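Local atomic coordinates of coelenterazine-binding protein with bound coelenterazine (Renilla muelleri, PDB entry 2HPS), a protein that binds the luciferin coelenterazine and probably makes it available for oxidation by luciferase and oxygen only once calcium is bound. Residues D28-Y36 with A65-I76; K97-Y108 with F160-F169. All blocks are in the same frame, centred on the assembly; numbering follows the deposited sequence.

Overall arrangement
Contacts 1 and 2 follow one another along the chain, their centres about 21 Å apart, and both touch the same coelenterazine molecule. Contact 1 joins the loops of the first two EF-hands about 15 Å from the centre of the chain, whereas contact 2 lies deeper, about 8 Å from it, between helices of the third and fourth. They meet through a probable hydrogen bond of 2.9 Å between Tyr36 OH of contact 1 and Gln103 NE2 of contact 2. Tyr36 holds a hydroxyl of the ligand, while Met107 and Phe160 of contact 2 touch its carbon skeleton, so the two EF-hand pairs share one pocket.

Contact 1: D28-Y36 with A65-I76; sequences DGFISREDY and ADQLGLAPGVRI. With CTZ (c2-hydroxy-coelenterazine), chain B.
Ile31 and Ile76 form an antiparallel hydrogen-bonded pair, with Ile31 N donating to Ile76 O (2.9 Å) and Ile76 N returning a bond to Ile31 O. Beyond it, helix 51-68 ends in a Schellman motif at Gly69, and Ser32 and Asp35 form a capping box, with weak bonds, at the start of helix 33-47. The guanidinium of Arg75 lies flat on the Phe30 ring, centres 4.0 Å apart and planes at 21°, an off-centre cation-pi stack. Arg75 NH2 makes a salt bridge with Asp28 OD2 (3.2 Å), in the guanidinium plane but above the plane of the carboxylate. Arg33 stretches out straight, CG anti to the backbone N (chi1 -166°), and its NH1 makes a salt bridge with Asp66 OD1 (2.8 Å), almost head-on, and a hydrogen bond to Leu70 O (3.1 Å). Pro72 lies over one face of the Arg33 guanidinium, toward its rim. Inside, Leu70 sets CD2 against Ile31 and CD1 against Tyr36 CB, while Leu68 CD1 sits over the Tyr36 ring as a CH-pi contact. Tyr36 OH shares a 2.6 Å hydrogen bond with CTZ O17, at the ring edge, and is also hydrogen-bonded to Arg19 NH2 and Gln103 NE2. A phenylalanine here would probably leave O17, Arg19 and Gln103 without this shared hydroxyl. The short two-stranded sheet linking paired loops is characteristic of an EF-hand pair, here bordering the coelenterazine pocket.

Contact 2: K97-Y108 with F160-F169; sequences KAMAVIQSLIMY and FLVTVNDFLF. With CTZ (c2-hydroxy-coelenterazine), chain B.
Helices 102-108 and 160-169 run roughly antiparallel, their N-to-C directions 146° apart and their axes 10.5 Å apart at closest approach, with Ser104 and Val164 bringing the backbones nearest. At one end Lys97 and Phe169 run antiparallel alongside each other. A kink at chi3 (61°) places Lys97 CE over the centre of the ring, 3.7 Å from the Phe169 centroid, as a CH-pi contact, and NZ follows as an off-centre cation-pi partner. The opposite face of this ring is met by Leu168 CB, and Ala100 CB approaches its edge, 3.6 Å from Phe169 CZ. The middle is aliphatic. Val101 turns CG2 to Leu161 CD1 (3.8 Å) and CG1 to Val164 CG1, and Leu105 CD2 reaches the same Leu161 methyl. Both methyls of Val164 rest against Ser104, CG1 nearest OG and CG2 nearest CB. Asn165 ND2 bonds back to Leu161 O at 3.0 Å, approaching from above the carbonyl plane, across from the backbone N of Asn165. This bond helps fix the amide's rotation; Asn165 OD1 accepts from a water that also donates weakly to Lys97 O, a water-mediated link between the segments. At the other end Tyr108 CD1 comes over a face of Phe160, 3.5 Å from Phe160 CG, with the ring planes at 47°. The far rim of Phe160 meets the ligand, CZ lying 3.8 Å from CTZ C29, and Met107, a selenomethionine, adds CE at C28. The Tyr108 hydroxyl bonds to Ile155 O of strand 154-156. The Tyr108 side chain also lies about 4 Å from that of Asp112, a probable calcium ligand; no metal is bound here. Leu89 of helix 78-91 touches Ala100, Leu168 and Phe169, while Phe180 of helix 175-180 packs on Val164.

Contact 1: D28-Y36 with A65-I76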
loop_
_atom_site.group_PDB
_atom_site.type_symbol
_atom_site.label_atom_id
_atom_site.label_comp_id
_atom_site.label_asym_id
_atom_site.label_seq_id
_atom_site.Cartn_x
_atom_site.Cartn_y
_atom_site.Cartn_z
ATOM N N ASP A 28 -2.047 -0.705 18.780
ATOM C CA ASP A 28 -1.917 0.244 19.895
ATOM C C ASP A 28 -2.053 1.714 19.470
ATOM O O ASP A 28 -1.969 2.627 20.308
ATOM C CB ASP A 28 -0.618 -0.003 20.690
ATOM C CG ASP A 28 0.652 0.369 19.915
ATOM O OD1 ASP A 28 0.598 0.622 18.688
ATOM O OD2 ASP A 28 1.731 0.399 20.554
ATOM N N GLY A 29 -2.280 1.935 18.175
ATOM C CA GLY A 29 -2.463 3.274 17.616
ATOM C C GLY A 29 -1.178 4.002 17.260
ATOM O O GLY A 29 -1.221 5.182 16.902
ATOM N N PHE A 30 -0.050 3.302 17.361
ATOM C CA PHE A 30 1.262 3.893 17.090
ATOM C C PHE A 30 2.086 3.014 16.167
ATOM O O PHE A 30 1.947 1.798 16.163
ATOM C CB PHE A 30 2.022 4.154 18.396
ATOM C CG PHE A 30 1.431 5.266 19.213
ATOM C CD1 PHE A 30 1.904 6.568 19.080
ATOM C CD2 PHE A 30 0.377 5.016 20.092
ATOM C CE1 PHE A 30 1.351 7.609 19.822
ATOM C CE2 PHE A 30 -0.196 6.054 20.842
ATOM C CZ PHE A 30 0.295 7.353 20.706
ATOM N N ILE A 31 2.949 3.653 15.386
ATOM C CA ILE A 31 3.813 2.926 14.448
ATOM C C ILE A 31 5.237 3.485 14.452
ATOM O O ILE A 31 5.483 4.621 14.880
ATOM C CB ILE A 31 3.252 2.934 13.007
ATOM C CG1 ILE A 31 3.056 4.367 12.475
ATOM C CG2 ILE A 31 1.948 2.108 12.931
ATOM C CD1 ILE A 31 2.770 4.426 10.961
ATOM N N SER A 32 6.164 2.686 13.940
ATOM C CA SER A 32 7.563 3.091 13.903
ATOM C C SER A 32 8.217 2.584 12.631
ATOM O O SER A 32 7.643 1.752 11.898
ATOM C CB SER A 32 8.300 2.469 15.086
ATOM O OG SER A 32 8.404 1.076 14.885
ATOM N N ARG A 33 9.447 3.054 12.417
ATOM C CA ARG A 33 10.267 2.642 11.275
ATOM C C ARG A 33 10.355 1.132 11.181
ATOM O O ARG A 33 10.133 0.559 10.106
ATOM C CB ARG A 33 11.656 3.246 11.435
ATOM C CG ARG A 33 12.553 3.221 10.216
ATOM C CD ARG A 33 13.805 4.053 10.457
ATOM N NE ARG A 33 14.662 4.089 9.276
ATOM C CZ ARG A 33 14.579 5.007 8.317
ATOM N NH1 ARG A 33 13.676 5.975 8.398
ATOM N NH2 ARG A 33 15.407 4.959 7.278
ATOM N N GLU A 34 10.654 0.451 12.299
ATOM C CA GLU A 34 10.805 -1.003 12.206
ATOM C C GLU A 34 9.499 -1.732 11.902
ATOM O O GLU A 34 9.526 -2.775 11.284
ATOM C CB GLU A 34 11.516 -1.625 13.418
ATOM C CG GLU A 34 10.866 -1.373 14.745
ATOM C CD GLU A 34 11.486 -0.189 15.469
ATOM O OE1 GLU A 34 11.842 -0.370 16.663
ATOM O OE2 GLU A 34 11.628 0.908 14.854
ATOM N N ASP A 35 8.366 -1.177 12.340
ATOM C CA ASP A 35 7.045 -1.711 11.948
ATOM C C ASP A 35 6.891 -1.693 10.417
ATOM O O ASP A 35 6.342 -2.628 9.813
ATOM C CB ASP A 35 5.913 -0.889 12.580
ATOM C CG ASP A 35 5.874 -0.980 14.113
ATOM O OD1 ASP A 35 6.303 -1.998 14.697
ATOM O OD2 ASP A 35 5.372 -0.015 14.733
ATOM N N TYR A 36 7.368 -0.619 9.799
ATOM C CA TYR A 36 7.327 -0.498 8.344
ATOM C C TYR A 36 8.272 -1.510 7.667
ATOM O O TYR A 36 7.904 -2.183 6.700
ATOM C CB TYR A 36 7.604 0.957 7.940
ATOM C CG TYR A 36 6.891 1.383 6.669
ATOM C CD1 TYR A 36 5.506 1.175 6.512
ATOM C CD2 TYR A 36 7.592 2.022 5.637
ATOM C CE1 TYR A 36 4.851 1.566 5.335
ATOM C CE2 TYR A 36 6.946 2.421 4.473
ATOM C CZ TYR A 36 5.585 2.186 4.323
ATOM O OH TYR A 36 4.972 2.597 3.154
ATOM N N ALA A 65 9.371 5.573 4.435
ATOM C CA ALA A 65 9.308 5.814 5.900
ATOM C C ALA A 65 9.759 7.231 6.255
ATOM O O ALA A 65 9.160 7.901 7.108
ATOM C CB ALA A 65 10.128 4.773 6.661
ATOM N N ASP A 66 10.802 7.702 5.582
ATOM C CA ASP A 66 11.280 9.075 5.794
ATOM C C ASP A 66 10.192 10.103 5.501
ATOM O O ASP A 66 9.977 11.049 6.267
ATOM C CB ASP A 66 12.522 9.368 4.951
ATOM C CG ASP A 66 13.759 8.588 5.410
ATOM O OD1 ASP A 66 13.792 8.057 6.545
ATOM O OD2 ASP A 66 14.708 8.481 4.600
ATOM N N GLN A 67 9.483 9.909 4.396
ATOM C CA GLN A 67 8.377 10.792 4.041
ATOM C C GLN A 67 7.226 10.725 5.057
ATOM O O GLN A 67 6.545 11.731 5.307
ATOM C CB GLN A 67 7.863 10.429 2.652
ATOM C CG GLN A 67 8.968 10.436 1.571
ATOM C CD GLN A 67 8.446 10.080 0.177
ATOM O OE1 GLN A 67 9.040 10.451 -0.846
ATOM N NE2 GLN A 67 7.341 9.356 0.131
ATOM N N LEU A 68 7.009 9.538 5.621
ATOM C CA LEU A 68 5.916 9.322 6.567
ATOM C C LEU A 68 6.238 9.873 7.958
ATOM O O LEU A 68 5.379 9.899 8.832
ATOM C CB LEU A 68 5.548 7.839 6.642
ATOM C CG LEU A 68 5.049 7.258 5.308
ATOM C CD1 LEU A 68 4.844 5.742 5.413
ATOM C CD2 LEU A 68 3.773 7.984 4.851
ATOM N N GLY A 69 7.472 10.333 8.143
ATOM C CA GLY A 69 7.914 10.801 9.456
ATOM C C GLY A 69 8.315 9.669 10.384
ATOM O O GLY A 69 8.404 9.859 11.611
ATOM N N LEU A 70 8.555 8.488 9.814
ATOM C CA LEU A 70 8.965 7.328 10.602
ATOM C C LEU A 70 10.487 7.305 10.724
ATOM O O LEU A 70 11.152 6.390 10.228
ATOM C CB LEU A 70 8.436 6.026 10.000
ATOM C CG LEU A 70 6.918 5.922 9.882
ATOM C CD1 LEU A 70 6.580 4.542 9.322
ATOM C CD2 LEU A 70 6.265 6.144 11.250
ATOM N N ALA A 71 11.004 8.342 11.379
ATOM C CA ALA A 71 12.436 8.524 11.604
ATOM C C ALA A 71 12.963 7.469 12.572
ATOM O O ALA A 71 12.201 6.929 13.373
ATOM C CB ALA A 71 12.708 9.937 12.133
ATOM N N PRO A 72 14.271 7.134 12.479
ATOM C CA PRO A 72 14.825 6.181 13.445
ATOM C C PRO A 72 14.520 6.598 14.887
ATOM O O PRO A 72 14.613 7.781 15.233
ATOM C CB PRO A 72 16.337 6.243 13.176
ATOM C CG PRO A 72 16.441 6.663 11.759
ATOM C CD PRO A 72 15.280 7.583 11.497
ATOM N N GLY A 73 14.092 5.633 15.690
ATOM C CA GLY A 73 13.870 5.861 17.111
ATOM C C GLY A 73 12.544 6.466 17.529
ATOM O O GLY A 73 12.200 6.410 18.718
ATOM N N VAL A 74 11.799 7.049 16.586
ATOM C CA VAL A 74 10.529 7.695 16.932
ATOM C C VAL A 74 9.357 6.719 16.824
ATOM O O VAL A 74 9.427 5.691 16.137
ATOM C CB VAL A 74 10.239 9.014 16.137
ATOM C CG1 VAL A 74 11.470 9.920 16.094
ATOM C CG2 VAL A 74 9.724 8.726 14.727
ATOM N N ARG A 75 8.296 7.055 17.542
ATOM C CA ARG A 75 7.071 6.297 17.546
ATOM C C ARG A 75 6.034 7.386 17.392
ATOM O O ARG A 75 6.006 8.318 18.195
ATOM C CB ARG A 75 6.954 5.583 18.895
ATOM C CG ARG A 75 5.643 4.916 19.181
ATOM C CD ARG A 75 5.756 4.088 20.447
ATOM N NE ARG A 75 4.500 3.421 20.775
ATOM C CZ ARG A 75 3.581 3.913 21.603
ATOM N NH1 ARG A 75 3.776 5.085 22.203
ATOM N NH2 ARG A 75 2.463 3.227 21.834
ATOM N N ILE A 76 5.238 7.331 16.325
ATOM C CA ILE A 76 4.213 8.350 16.090
ATOM C C ILE A 76 2.853 7.688 15.927
ATOM O O ILE A 76 2.779 6.493 15.628
ATOM C CB ILE A 76 4.538 9.287 14.884
ATOM C CG1 ILE A 76 4.581 8.517 13.564
ATOM C CG2 ILE A 76 5.879 10.032 15.104
ATOM C CD1 ILE A 76 4.715 9.460 12.328
HETATM N N1 CTZ B . -0.645 -3.432 1.795
HETATM C C2 CTZ B . -0.080 -3.734 2.995
HETATM C C3 CTZ B . -1.218 -4.221 3.777
HETATM N N4 CTZ B . -2.337 -4.205 3.058
HETATM C C5 CTZ B . -3.604 -4.553 3.367
HETATM C C6 CTZ B . -4.596 -4.398 2.395
HETATM N N7 CTZ B . -4.302 -3.919 1.167
HETATM C C8 CTZ B . -3.042 -3.572 0.824
HETATM C C9 CTZ B . -1.987 -3.712 1.855
HETATM C C10 CTZ B . 1.372 -3.569 3.378
HETATM C C11 CTZ B . 1.672 -2.094 3.306
HETATM C C12 CTZ B . 2.542 -1.616 2.327
HETATM C C13 CTZ B . 2.829 -0.261 2.224
HETATM C C14 CTZ B . 2.231 0.620 3.131
HETATM C C15 CTZ B . 1.347 0.151 4.114
HETATM C C16 CTZ B . 1.064 -1.214 4.204
HETATM O O17 CTZ B . 2.506 1.944 3.031
HETATM O O18 CTZ B . -1.181 -4.616 5.007
HETATM C C19 CTZ B . -5.984 -4.805 2.710
HETATM C C20 CTZ B . -6.526 -4.639 3.987
HETATM C C21 CTZ B . -7.831 -5.046 4.251
HETATM C C22 CTZ B . -8.601 -5.639 3.240
HETATM C C23 CTZ B . -8.070 -5.824 1.971
HETATM C C24 CTZ B . -6.759 -5.411 1.705
HETATM O O25 CTZ B . -9.871 -6.032 3.531
HETATM C C26 CTZ B . -2.674 -3.008 -0.536
HETATM C C27 CTZ B . -2.427 -4.149 -1.488
HETATM C C28 CTZ B . -1.161 -4.393 -2.017
HETATM C C29 CTZ B . -0.982 -5.458 -2.900
HETATM C C30 CTZ B . -2.070 -6.280 -3.233
HETATM C C31 CTZ B . -3.339 -6.026 -2.715
HETATM C C32 CTZ B . -3.518 -4.950 -1.842
#

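Contact 2: K97-Y108 with F160-F169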
loop_
_atom_site.group_PDB
_atom_site.type_symbol
_atom_site.label_atom_id
_atom_site.label_comp_id
_atom_site.label_asym_id
_atom_site.label_seq_id
_atom_site.Cartn_x
_atom_site.Cartn_y
_atom_site.Cartn_z
ATOM N N LYS A 97 5.230 12.054 -8.895
ATOM C CA LYS A 97 4.130 11.093 -8.770
ATOM C C LYS A 97 4.498 9.723 -9.328
ATOM O O LYS A 97 3.963 8.708 -8.880
ATOM C CB LYS A 97 2.866 11.645 -9.444
ATOM C CG LYS A 97 2.329 12.939 -8.804
ATOM C CD LYS A 97 1.073 13.442 -9.523
ATOM C CE LYS A 97 -0.069 12.432 -9.453
ATOM N NZ LYS A 97 -1.340 13.057 -9.972
ATOM N N ALA A 98 5.399 9.693 -10.315
ATOM C CA ALA A 98 5.931 8.433 -10.841
ATOM C C ALA A 98 6.807 7.738 -9.815
ATOM O O ALA A 98 6.736 6.516 -9.657
ATOM C CB ALA A 98 6.713 8.676 -12.161
HETATM N N MSE A 99 7.616 8.512 -9.093
HETATM C CA MSE A 99 8.440 7.927 -8.045
HETATM C C MSE A 99 7.569 7.376 -6.927
HETATM O O MSE A 99 7.928 6.382 -6.291
HETATM C CB MSE A 99 9.429 8.946 -7.483
HETATM C CG MSE A 99 10.606 9.200 -8.378
HETATM SE SE MSE A 99 11.641 7.551 -8.745
HETATM C CE MSE A 99 11.681 6.766 -7.100
ATOM N N ALA A 100 6.419 8.020 -6.694
ATOM C CA ALA A 100 5.519 7.614 -5.598
ATOM C C ALA A 100 4.889 6.230 -5.750
ATOM O O ALA A 100 4.438 5.632 -4.757
ATOM C CB ALA A 100 4.435 8.648 -5.396
ATOM N N VAL A 101 4.853 5.714 -6.982
ATOM C CA VAL A 101 4.240 4.394 -7.210
ATOM C C VAL A 101 5.248 3.256 -7.318
ATOM O O VAL A 101 4.880 2.087 -7.454
ATOM C CB VAL A 101 3.291 4.401 -8.429
ATOM C CG1 VAL A 101 2.200 5.462 -8.222
ATOM C CG2 VAL A 101 4.061 4.638 -9.741
ATOM N N ILE A 102 6.530 3.610 -7.255
ATOM C CA ILE A 102 7.598 2.616 -7.304
ATOM C C ILE A 102 7.447 1.520 -6.246
ATOM O O ILE A 102 7.602 0.334 -6.542
ATOM C CB ILE A 102 8.982 3.334 -7.275
ATOM C CG1 ILE A 102 9.167 4.131 -8.576
ATOM C CG2 ILE A 102 10.118 2.370 -6.990
ATOM C CD1 ILE A 102 9.364 3.268 -9.861
ATOM N N GLN A 103 7.104 1.906 -5.022
ATOM C CA GLN A 103 6.874 0.944 -3.964
ATOM C C GLN A 103 5.793 -0.079 -4.352
ATOM O O GLN A 103 5.964 -1.293 -4.171
ATOM C CB GLN A 103 6.469 1.704 -2.710
ATOM C CG GLN A 103 6.491 0.919 -1.442
ATOM C CD GLN A 103 5.988 1.763 -0.274
ATOM O OE1 GLN A 103 5.331 2.800 -0.463
ATOM N NE2 GLN A 103 6.310 1.336 0.933
ATOM N N SER A 104 4.687 0.408 -4.915
ATOM C CA SER A 104 3.593 -0.467 -5.297
ATOM C C SER A 104 3.976 -1.362 -6.473
ATOM O O SER A 104 3.530 -2.492 -6.553
ATOM C CB SER A 104 2.350 0.354 -5.633
ATOM O OG SER A 104 1.792 0.936 -4.461
ATOM N N LEU A 105 4.784 -0.839 -7.399
ATOM C CA LEU A 105 5.258 -1.639 -8.536
ATOM C C LEU A 105 6.241 -2.731 -8.106
ATOM O O LEU A 105 6.249 -3.836 -8.676
ATOM C CB LEU A 105 5.871 -0.739 -9.618
ATOM C CG LEU A 105 4.831 0.102 -10.383
ATOM C CD1 LEU A 105 5.479 1.117 -11.328
ATOM C CD2 LEU A 105 3.812 -0.786 -11.138
ATOM N N ILE A 106 7.059 -2.433 -7.092
ATOM C CA ILE A 106 7.877 -3.478 -6.456
ATOM C C ILE A 106 6.981 -4.577 -5.886
ATOM O O ILE A 106 7.214 -5.770 -6.141
ATOM C CB ILE A 106 8.826 -2.905 -5.377
ATOM C CG1 ILE A 106 9.905 -2.049 -6.049
ATOM C CG2 ILE A 106 9.442 -4.038 -4.502
ATOM C CD1 ILE A 106 10.903 -1.456 -5.065
HETATM N N MSE A 107 5.934 -4.182 -5.152
HETATM C CA MSE A 107 4.985 -5.157 -4.624
HETATM C C MSE A 107 4.305 -5.946 -5.726
HETATM O O MSE A 107 4.171 -7.155 -5.617
HETATM C CB MSE A 107 3.959 -4.504 -3.715
HETATM C CG MSE A 107 4.623 -3.837 -2.543
HETATM SE SE MSE A 107 3.303 -3.043 -1.329
HETATM C CE MSE A 107 2.567 -4.238 -0.907
ATOM N N TYR A 108 3.901 -5.271 -6.804
ATOM C CA TYR A 108 3.261 -5.990 -7.906
ATOM C C TYR A 108 4.189 -7.072 -8.464
ATOM O O TYR A 108 3.754 -8.216 -8.691
ATOM C CB TYR A 108 2.768 -5.041 -9.019
ATOM C CG TYR A 108 1.983 -5.794 -10.077
ATOM C CD1 TYR A 108 0.607 -5.958 -9.958
ATOM C CD2 TYR A 108 2.635 -6.407 -11.152
ATOM C CE1 TYR A 108 -0.125 -6.681 -10.909
ATOM C CE2 TYR A 108 1.925 -7.140 -12.112
ATOM C CZ TYR A 108 0.546 -7.266 -11.987
ATOM O OH TYR A 108 -0.180 -7.988 -12.909
ATOM N N PHE A 160 -3.585 -2.684 -12.022
ATOM C CA PHE A 160 -3.127 -2.499 -10.642
ATOM C C PHE A 160 -2.691 -1.047 -10.433
ATOM O O PHE A 160 -3.071 -0.404 -9.443
ATOM C CB PHE A 160 -1.997 -3.472 -10.333
ATOM C CG PHE A 160 -1.562 -3.479 -8.884
ATOM C CD1 PHE A 160 -2.324 -4.132 -7.923
ATOM C CD2 PHE A 160 -0.362 -2.850 -8.498
ATOM C CE1 PHE A 160 -1.906 -4.162 -6.569
ATOM C CE2 PHE A 160 0.058 -2.873 -7.147
ATOM C CZ PHE A 160 -0.721 -3.535 -6.197
ATOM N N LEU A 161 -1.931 -0.513 -11.386
ATOM C CA LEU A 161 -1.471 0.882 -11.309
ATOM C C LEU A 161 -2.620 1.917 -11.290
ATOM O O LEU A 161 -2.509 2.973 -10.661
ATOM C CB LEU A 161 -0.458 1.169 -12.434
ATOM C CG LEU A 161 0.525 2.335 -12.318
ATOM C CD1 LEU A 161 1.301 2.333 -10.985
ATOM C CD2 LEU A 161 1.477 2.284 -13.515
ATOM N N VAL A 162 -3.728 1.620 -11.975
ATOM C CA VAL A 162 -4.901 2.493 -11.915
ATOM C C VAL A 162 -5.385 2.632 -10.453
ATOM O O VAL A 162 -5.617 3.754 -9.952
ATOM C CB VAL A 162 -6.020 1.971 -12.843
ATOM C CG1 VAL A 162 -7.378 2.658 -12.510
ATOM C CG2 VAL A 162 -5.591 2.182 -14.323
ATOM N N THR A 163 -5.500 1.490 -9.785
ATOM C CA THR A 163 -5.933 1.447 -8.379
ATOM C C THR A 163 -4.934 2.175 -7.472
ATOM O O THR A 163 -5.331 2.992 -6.633
ATOM C CB THR A 163 -6.151 -0.005 -7.913
ATOM O OG1 THR A 163 -7.301 -0.522 -8.599
ATOM C CG2 THR A 163 -6.433 -0.061 -6.392
ATOM N N VAL A 164 -3.647 1.896 -7.666
ATOM C CA VAL A 164 -2.612 2.555 -6.848
ATOM C C VAL A 164 -2.689 4.070 -6.991
ATOM O O VAL A 164 -2.698 4.807 -6.001
ATOM C CB VAL A 164 -1.203 2.058 -7.244
ATOM C CG1 VAL A 164 -0.139 2.887 -6.571
ATOM C CG2 VAL A 164 -1.058 0.577 -6.879
ATOM N N ASN A 165 -2.738 4.565 -8.221
ATOM C CA ASN A 165 -2.849 6.011 -8.421
ATOM C C ASN A 165 -4.104 6.605 -7.807
ATOM O O ASN A 165 -4.069 7.683 -7.219
ATOM C CB ASN A 165 -2.747 6.340 -9.910
ATOM C CG ASN A 165 -1.310 6.425 -10.361
ATOM O OD1 ASN A 165 -0.621 7.392 -10.028
ATOM N ND2 ASN A 165 -0.841 5.425 -11.105
ATOM N N ASP A 166 -5.222 5.903 -7.953
ATOM C CA ASP A 166 -6.465 6.431 -7.417
ATOM C C ASP A 166 -6.413 6.481 -5.880
ATOM O O ASP A 166 -6.813 7.479 -5.266
ATOM C CB ASP A 166 -7.528 5.427 -7.886
ATOM C CG ASP A 166 -8.922 5.787 -7.472
ATOM O OD1 ASP A 166 -9.126 6.847 -6.835
ATOM O OD2 ASP A 166 -9.815 4.978 -7.816
ATOM N N PHE A 167 -5.879 5.430 -5.274
ATOM C CA PHE A 167 -5.742 5.420 -3.816
ATOM C C PHE A 167 -4.787 6.516 -3.337
ATOM O O PHE A 167 -5.114 7.267 -2.426
ATOM C CB PHE A 167 -5.276 4.064 -3.328
ATOM C CG PHE A 167 -5.247 3.961 -1.821
ATOM C CD1 PHE A 167 -6.417 3.687 -1.118
ATOM C CD2 PHE A 167 -4.070 4.168 -1.112
ATOM C CE1 PHE A 167 -6.419 3.609 0.281
ATOM C CE2 PHE A 167 -4.058 4.090 0.301
ATOM C CZ PHE A 167 -5.228 3.799 0.993
ATOM N N LEU A 168 -3.611 6.610 -3.958
ATOM C CA LEU A 168 -2.582 7.533 -3.465
ATOM C C LEU A 168 -2.861 9.012 -3.732
ATOM O O LEU A 168 -2.504 9.859 -2.904
ATOM C CB LEU A 168 -1.200 7.138 -4.018
ATOM C CG LEU A 168 -0.569 5.861 -3.452
ATOM C CD1 LEU A 168 0.766 5.652 -4.171
ATOM C CD2 LEU A 168 -0.378 5.913 -1.928
ATOM N N PHE A 169 -3.495 9.333 -4.861
ATOM C CA PHE A 169 -3.664 10.722 -5.279
ATOM C C PHE A 169 -5.098 11.209 -5.445
ATOM O O PHE A 169 -5.320 12.414 -5.622
ATOM C CB PHE A 169 -2.897 10.985 -6.591
ATOM C CG PHE A 169 -1.437 10.697 -6.481
ATOM C CD1 PHE A 169 -0.621 11.499 -5.707
ATOM C CD2 PHE A 169 -0.877 9.607 -7.149
ATOM C CE1 PHE A 169 0.736 11.228 -5.599
ATOM C CE2 PHE A 169 0.471 9.330 -7.040
ATOM C CZ PHE A 169 1.277 10.136 -6.261
HETATM N N1 CTZ B . -0.645 -3.432 1.795
HETATM C C2 CTZ B . -0.080 -3.734 2.995
HETATM C C3 CTZ B . -1.218 -4.221 3.777
HETATM N N4 CTZ B . -2.337 -4.205 3.058
HETATM C C5 CTZ B . -3.604 -4.553 3.367
HETATM C C6 CTZ B . -4.596 -4.398 2.395
HETATM N N7 CTZ B . -4.302 -3.919 1.167
HETATM C C8 CTZ B . -3.042 -3.572 0.824
HETATM C C9 CTZ B . -1.987 -3.712 1.855
HETATM C C10 CTZ B . 1.372 -3.569 3.378
HETATM C C11 CTZ B . 1.672 -2.094 3.306
HETATM C C12 CTZ B . 2.542 -1.616 2.327
HETATM C C13 CTZ B . 2.829 -0.261 2.224
HETATM C C14 CTZ B . 2.231 0.620 3.131
HETATM C C15 CTZ B . 1.347 0.151 4.114
HETATM C C16 CTZ B . 1.064 -1.214 4.204
HETATM O O17 CTZ B . 2.506 1.944 3.031
HETATM O O18 CTZ B . -1.181 -4.616 5.007
HETATM C C19 CTZ B . -5.984 -4.805 2.710
HETATM C C20 CTZ B . -6.526 -4.639 3.987
HETATM C C21 CTZ B . -7.831 -5.046 4.251
HETATM C C22 CTZ B . -8.601 -5.639 3.240
HETATM C C23 CTZ B . -8.070 -5.824 1.971
HETATM C C24 CTZ B . -6.759 -5.411 1.705
HETATM O O25 CTZ B . -9.871 -6.032 3.531
HETATM C C26 CTZ B . -2.674 -3.008 -0.536
HETATM C C27 CTZ B . -2.427 -4.149 -1.488
HETATM C C28 CTZ B . -1.161 -4.393 -2.017
HETATM C C29 CTZ B . -0.982 -5.458 -2.900
HETATM C C30 CTZ B . -2.070 -6.280 -3.233
HETATM C C31 CTZ B . -3.339 -6.026 -2.715
HETATM C C32 CTZ B . -3.518 -4.950 -1.842
HETATM O O HOH W 1 1.934 8.229 -10.795
#